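Local coordinates for ribosomal-protein-serine acetyltransferase, putative (PDB 2FCK) that is a GNAT-family acetyltransferase of unproven function that may acetylate the N-terminal serine or alanine of a ribosomal protein, at residues L19-R33 against F49-R62. Residues are numbered along the deposited sequence; the frame is centred on the assembly and turned at random.
With NO3 (nitrate ion), chain H.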
loop_
_atom_site.group_PDB
_atom_site.type_symbol
_atom_site.label_atom_id
_atom_site.label_comp_id
_atom_site.label_asym_id
_atom_site.label_seq_id
_atom_site.Cartn_x
_atom_site.Cartn_y
_atom_site.Cartn_z
ATOM N N LEU A 19 0.812 18.994 13.273
ATOM C CA LEU A 19 0.304 18.092 14.290
ATOM C C LEU A 19 -0.679 18.844 15.159
ATOM O O LEU A 19 -0.368 19.943 15.683
ATOM C CB LEU A 19 1.425 17.641 15.220
ATOM C CG LEU A 19 2.044 16.346 14.784
ATOM C CD1 LEU A 19 3.219 16.056 15.734
ATOM C CD2 LEU A 19 1.064 15.143 14.740
ATOM N N ILE A 20 -1.823 18.211 15.388
ATOM C CA ILE A 20 -2.715 18.659 16.470
ATOM C C ILE A 20 -2.077 18.291 17.818
ATOM O O ILE A 20 -1.583 17.163 17.997
ATOM C CB ILE A 20 -4.100 17.990 16.333
ATOM C CG1 ILE A 20 -4.721 18.306 14.947
ATOM C CG2 ILE A 20 -5.012 18.418 17.492
ATOM C CD1 ILE A 20 -6.038 17.543 14.711
ATOM N N THR A 21 -2.049 19.237 18.774
ATOM C CA THR A 21 -1.430 18.957 20.067
ATOM C C THR A 21 -2.441 18.483 21.118
ATOM O O THR A 21 -3.656 18.658 20.959
ATOM C CB THR A 21 -0.714 20.199 20.624
ATOM O OG1 THR A 21 -1.703 21.153 20.994
ATOM C CG2 THR A 21 0.174 20.819 19.588
ATOM N N ALA A 22 -1.919 17.890 22.198
ATOM C CA ALA A 22 -2.726 17.408 23.313
ATOM C C ALA A 22 -3.629 18.515 23.866
ATOM O O ALA A 22 -4.784 18.268 24.199
ATOM C CB ALA A 22 -1.824 16.870 24.444
ATOM N N ASP A 23 -3.120 19.735 23.933
ATOM C CA ASP A 23 -3.916 20.828 24.422
ATOM C C ASP A 23 -5.067 21.251 23.503
ATOM O O ASP A 23 -5.789 22.177 23.853
ATOM C CB ASP A 23 -3.027 22.035 24.701
ATOM C CG ASP A 23 -2.096 21.816 25.883
ATOM O OD1 ASP A 23 -2.427 21.045 26.828
ATOM O OD2 ASP A 23 -1.013 22.438 25.877
ATOM N N GLU A 24 -5.225 20.602 22.349
ATOM C CA GLU A 24 -6.230 21.018 21.334
ATOM C C GLU A 24 -7.396 20.024 21.184
ATOM O O GLU A 24 -8.138 20.040 20.195
ATOM C CB GLU A 24 -5.551 21.283 19.994
ATOM C CG GLU A 24 -4.580 22.441 20.080
ATOM C CD GLU A 24 -3.791 22.686 18.811
ATOM O OE1 GLU A 24 -3.333 21.738 18.150
ATOM O OE2 GLU A 24 -3.598 23.868 18.473
ATOM N N ALA A 25 -7.578 19.198 22.204
ATOM C CA ALA A 25 -8.655 18.207 22.196
ATOM C C ALA A 25 -10.031 18.863 22.062
ATOM O O ALA A 25 -10.879 18.384 21.295
ATOM C CB ALA A 25 -8.601 17.371 23.445
ATOM N N GLU A 26 -10.225 19.953 22.801
ATOM C CA GLU A 26 -11.439 20.754 22.741
ATOM C C GLU A 26 -11.739 21.232 21.312
ATOM O O GLU A 26 -12.893 21.152 20.865
ATOM C CB GLU A 26 -11.357 21.904 23.754
ATOM C CG GLU A 26 -12.154 23.166 23.443
ATOM C CD GLU A 26 -12.170 24.160 24.620
ATOM O OE1 GLU A 26 -11.769 25.332 24.414
ATOM O OE2 GLU A 26 -12.565 23.746 25.740
ATOM N N GLU A 27 -10.704 21.723 20.625
ATOM C CA GLU A 27 -10.790 22.191 19.251
ATOM C C GLU A 27 -11.191 21.068 18.279
ATOM O O GLU A 27 -11.944 21.282 17.328
ATOM C CB GLU A 27 -9.453 22.799 18.820
ATOM C CG GLU A 27 -9.177 24.187 19.419
ATOM C CD GLU A 27 -8.548 24.179 20.821
ATOM O OE1 GLU A 27 -8.710 23.201 21.597
ATOM O OE2 GLU A 27 -7.893 25.190 21.154
ATOM N N LEU A 28 -10.687 19.865 18.530
ATOM C CA LEU A 28 -11.029 18.713 17.690
ATOM C C LEU A 28 -12.486 18.285 17.940
ATOM O O LEU A 28 -13.213 17.932 17.010
ATOM C CB LEU A 28 -10.062 17.561 17.965
ATOM C CG LEU A 28 -10.357 16.266 17.181
ATOM C CD1 LEU A 28 -10.361 16.517 15.680
ATOM C CD2 LEU A 28 -9.354 15.157 17.544
ATOM N N VAL A 29 -12.890 18.293 19.206
ATOM C CA VAL A 29 -14.283 18.015 19.575
ATOM C C VAL A 29 -15.246 19.007 18.901
ATOM O O VAL A 29 -16.206 18.563 18.254
ATOM C CB VAL A 29 -14.472 18.003 21.110
ATOM C CG1 VAL A 29 -15.938 18.197 21.490
ATOM C CG2 VAL A 29 -13.947 16.705 21.662
ATOM N N GLN A 30 -14.965 20.309 18.998
ATOM C CA GLN A 30 -15.744 21.348 18.299
ATOM C C GLN A 30 -15.864 21.044 16.810
ATOM O O GLN A 30 -16.950 21.168 16.246
ATOM C CB GLN A 30 -15.188 22.771 18.480
ATOM C CG GLN A 30 -15.825 23.851 17.514
ATOM C CD GLN A 30 -15.385 25.305 17.746
ATOM O OE1 GLN A 30 -15.243 25.728 18.880
ATOM N NE2 GLN A 30 -15.205 26.078 16.656
ATOM N N CYS A 31 -14.761 20.645 16.184
ATOM C CA CYS A 31 -14.755 20.444 14.743
ATOM C C CYS A 31 -15.751 19.350 14.322
ATOM O O CYS A 31 -16.432 19.483 13.300
ATOM C CB CYS A 31 -13.343 20.145 14.241
ATOM S SG CYS A 31 -13.193 20.035 12.455
ATOM N N ILE A 32 -15.847 18.288 15.123
ATOM C CA ILE A 32 -16.769 17.203 14.838
ATOM C C ILE A 32 -18.176 17.597 15.254
ATOM O O ILE A 32 -19.143 17.330 14.522
ATOM C CB ILE A 32 -16.317 15.928 15.571
ATOM C CG1 ILE A 32 -14.963 15.484 15.006
ATOM C CG2 ILE A 32 -17.405 14.820 15.480
ATOM C CD1 ILE A 32 -15.016 15.089 13.540
ATOM N N ARG A 33 -18.295 18.225 16.429
ATOM C CA ARG A 33 -19.607 18.527 16.970
ATOM C C ARG A 33 -20.343 19.481 16.048
ATOM O O ARG A 33 -21.582 19.488 16.049
ATOM C CB ARG A 33 -19.530 19.136 18.349
ATOM C CG ARG A 33 -20.128 18.300 19.452
ATOM C CD ARG A 33 -19.149 17.375 20.016
ATOM N NE ARG A 33 -19.660 16.776 21.250
ATOM C CZ ARG A 33 -20.131 15.527 21.358
ATOM N NH1 ARG A 33 -20.205 14.720 20.303
ATOM N NH2 ARG A 33 -20.556 15.093 22.542
ATOM N N PHE A 49 -19.066 11.315 21.435
ATOM C CA PHE A 49 -17.658 11.586 21.139
ATOM C C PHE A 49 -17.021 12.471 22.206
ATOM O O PHE A 49 -17.289 13.678 22.291
ATOM C CB PHE A 49 -17.494 12.219 19.763
ATOM C CG PHE A 49 -16.099 12.706 19.485
ATOM C CD1 PHE A 49 -15.019 11.821 19.508
ATOM C CD2 PHE A 49 -15.863 14.045 19.195
ATOM C CE1 PHE A 49 -13.723 12.251 19.252
ATOM C CE2 PHE A 49 -14.564 14.492 18.932
ATOM C CZ PHE A 49 -13.489 13.583 18.965
ATOM N N SER A 50 -16.170 11.851 23.014
ATOM C CA SER A 50 -15.637 12.487 24.216
ATOM C C SER A 50 -14.375 13.297 23.930
ATOM O O SER A 50 -13.624 12.972 23.017
ATOM C CB SER A 50 -15.338 11.407 25.268
ATOM O OG SER A 50 -14.830 10.221 24.655
ATOM N N GLN A 51 -14.134 14.337 24.726
ATOM C CA GLN A 51 -12.828 14.983 24.740
ATOM C C GLN A 51 -11.703 13.998 25.071
ATOM O O GLN A 51 -10.592 14.139 24.562
ATOM C CB GLN A 51 -12.806 16.167 25.696
ATOM C CG GLN A 51 -11.394 16.656 26.000
ATOM C CD GLN A 51 -11.363 18.029 26.613
ATOM O OE1 GLN A 51 -11.832 18.998 26.015
ATOM N NE2 GLN A 51 -10.787 18.131 27.810
ATOM N N GLN A 52 -11.984 12.996 25.908
ATOM C CA GLN A 52 -11.003 11.946 26.180
ATOM C C GLN A 52 -10.740 11.067 24.957
ATOM O O GLN A 52 -9.612 10.625 24.723
ATOM C CB GLN A 52 -11.407 11.096 27.393
ATOM C CG GLN A 52 -10.213 10.422 28.048
ATOM C CD GLN A 52 -10.585 9.578 29.256
ATOM O OE1 GLN A 52 -11.441 8.685 29.172
ATOM N NE2 GLN A 52 -9.926 9.840 30.386
ATOM N N GLU A 53 -11.786 10.814 24.176
ATOM C CA GLU A 53 -11.631 10.185 22.865
ATOM C C GLU A 53 -10.813 11.059 21.902
ATOM O O GLU A 53 -9.959 10.552 21.184
ATOM C CB GLU A 53 -12.989 9.832 22.259
ATOM C CG GLU A 53 -13.283 8.335 22.255
ATOM C CD GLU A 53 -12.345 7.551 21.313
ATOM O OE1 GLU A 53 -12.314 6.292 21.400
ATOM O OE2 GLU A 53 -11.629 8.191 20.492
ATOM N N ALA A 54 -11.056 12.365 21.935
ATOM C CA ALA A 54 -10.270 13.334 21.151
ATOM C C ALA A 54 -8.782 13.272 21.571
ATOM O O ALA A 54 -7.894 13.126 20.727
ATOM C CB ALA A 54 -10.835 14.747 21.325
ATOM N N GLU A 55 -8.532 13.362 22.873
ATOM C CA GLU A 55 -7.175 13.227 23.408
ATOM C C GLU A 55 -6.507 11.938 22.918
ATOM O O GLU A 55 -5.379 11.977 22.447
ATOM C CB GLU A 55 -7.165 13.292 24.934
ATOM C CG GLU A 55 -7.387 14.665 25.493
ATOM C CD GLU A 55 -7.569 14.681 26.990
ATOM O OE1 GLU A 55 -7.452 13.609 27.643
ATOM O OE2 GLU A 55 -7.818 15.789 27.521
ATOM N N GLN A 56 -7.201 10.800 23.011
ATOM C CA GLN A 56 -6.634 9.507 22.600
ATOM C C GLN A 56 -6.221 9.471 21.108
ATOM O O GLN A 56 -5.147 8.966 20.714
ATOM C CB GLN A 56 -7.623 8.385 22.961
ATOM C CG GLN A 56 -7.624 7.182 22.007
ATOM C CD GLN A 56 -8.174 5.903 22.630
ATOM O OE1 GLN A 56 -8.300 5.790 23.861
ATOM N NE2 GLN A 56 -8.478 4.918 21.780
ATOM N N PHE A 57 -7.099 10.017 20.287
ATOM C CA PHE A 57 -6.843 10.137 18.855
ATOM C C PHE A 57 -5.641 11.026 18.548
ATOM O O PHE A 57 -4.820 10.687 17.712
ATOM C CB PHE A 57 -8.068 10.682 18.135
ATOM C CG PHE A 57 -7.822 10.929 16.666
ATOM C CD1 PHE A 57 -7.766 9.870 15.751
ATOM C CD2 PHE A 57 -7.564 12.210 16.216
ATOM C CE1 PHE A 57 -7.495 10.112 14.393
ATOM C CE2 PHE A 57 -7.311 12.451 14.881
ATOM C CZ PHE A 57 -7.272 11.408 13.963
ATOM N N ILE A 58 -5.562 12.175 19.225
ATOM C CA ILE A 58 -4.425 13.064 19.078
ATOM C C ILE A 58 -3.096 12.359 19.441
ATOM O O ILE A 58 -2.132 12.419 18.654
ATOM C CB ILE A 58 -4.669 14.349 19.911
ATOM C CG1 ILE A 58 -5.794 15.191 19.248
ATOM C CG2 ILE A 58 -3.377 15.165 20.118
ATOM C CD1 ILE A 58 -6.351 16.273 20.185
ATOM N N GLN A 59 -3.083 11.665 20.586
ATOM C CA GLN A 59 -1.857 10.941 21.049
ATOM C C GLN A 59 -1.400 9.855 20.027
ATOM O O GLN A 59 -0.195 9.734 19.715
ATOM C CB GLN A 59 -1.922 10.421 22.524
ATOM C CG GLN A 59 -3.288 10.457 23.236
ATOM C CD GLN A 59 -3.375 9.676 24.563
ATOM O OE1 GLN A 59 -3.118 8.450 24.622
ATOM N NE2 GLN A 59 -3.758 10.385 25.646
ATOM N N ALA A 60 -2.376 9.138 19.468
ATOM C CA ALA A 60 -2.134 8.113 18.449
ATOM C C ALA A 60 -1.537 8.676 17.140
ATOM O O ALA A 60 -0.592 8.125 16.549
ATOM C CB ALA A 60 -3.410 7.424 18.158
ATOM N N THR A 61 -2.066 9.812 16.714
ATOM C CA THR A 61 -1.600 10.432 15.512
ATOM C C THR A 61 -0.160 10.933 15.669
ATOM O O THR A 61 0.670 10.824 14.754
ATOM C CB THR A 61 -2.572 11.622 15.184
ATOM O OG1 THR A 61 -3.906 11.092 15.000
ATOM C CG2 THR A 61 -2.161 12.331 13.932
ATOM N N ARG A 62 0.141 11.474 16.839
ATOM C CA ARG A 62 1.497 11.923 17.101
ATOM C C ARG A 62 2.492 10.767 17.024
ATOM O O ARG A 62 3.590 10.912 16.461
ATOM C CB ARG A 62 1.583 12.637 18.460
ATOM C CG ARG A 62 3.015 13.048 18.757
ATOM C CD ARG A 62 3.279 13.363 20.217
ATOM N NE ARG A 62 4.723 13.601 20.394
ATOM C CZ ARG A 62 5.634 12.678 20.723
ATOM N NH1 ARG A 62 5.305 11.412 21.028
ATOM N NH2 ARG A 62 6.899 13.036 20.805
HETATM N N NO3 H . 6.290 16.763 20.179
HETATM O O1 NO3 H . 4.987 16.410 20.577
HETATM O O2 NO3 H . 6.614 18.097 19.851
HETATM O O3 NO3 H . 7.282 15.783 20.112
HETATM O O HOH W 1 -1.934 14.643 16.732
#
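The Arg33 guanidinium carries the carbonyl oxygen of Phe49 over the centre of one face, 3.5 Å from CZ to O. The Phe49 ring meets Leu28 O at its edge, near the ring plane; Val29 CG2 approaches obliquely, 3.6 Å from Phe49 CE2, and so does Ile32 CB. Phe49 has CG anti to the backbone N (chi1 171°), which directs the ring to Leu28, Val29 and Ile32 in the second half of helix 25-33. Leu28 CD2 meets the Phe57 ring obliquely, 3.7 Å from Phe57 CD2; one face of that ring has Thr61 OG1 offset toward its rim, the hydroxyl being bonded to Phe57 O. Where the helices cross at 110°, their axes 8.5 Å apart, Ala25 is a knob in the hole formed by Gln51, Ala54, Glu55 and Ile58. Ile58 CG2 lies 3.4 Å from Ile20 O, and Ile58 CD1 touches Ala25 CA. No direct hydrogen bond joins the segments; one water donates to both Ile20 O and Ile58 O. Arg62 NE and NH2 grip a nitrate, probably from the crystallisation liquor. Trp44 stacks on Phe57 and meets Phe49; helix 25-33 reaches strand 83-93 of the GNAT sheet through Leu28 on Leu83 and helix 51-66 through Phe57 on Met86, while Ile20 of the preceding loop touches both.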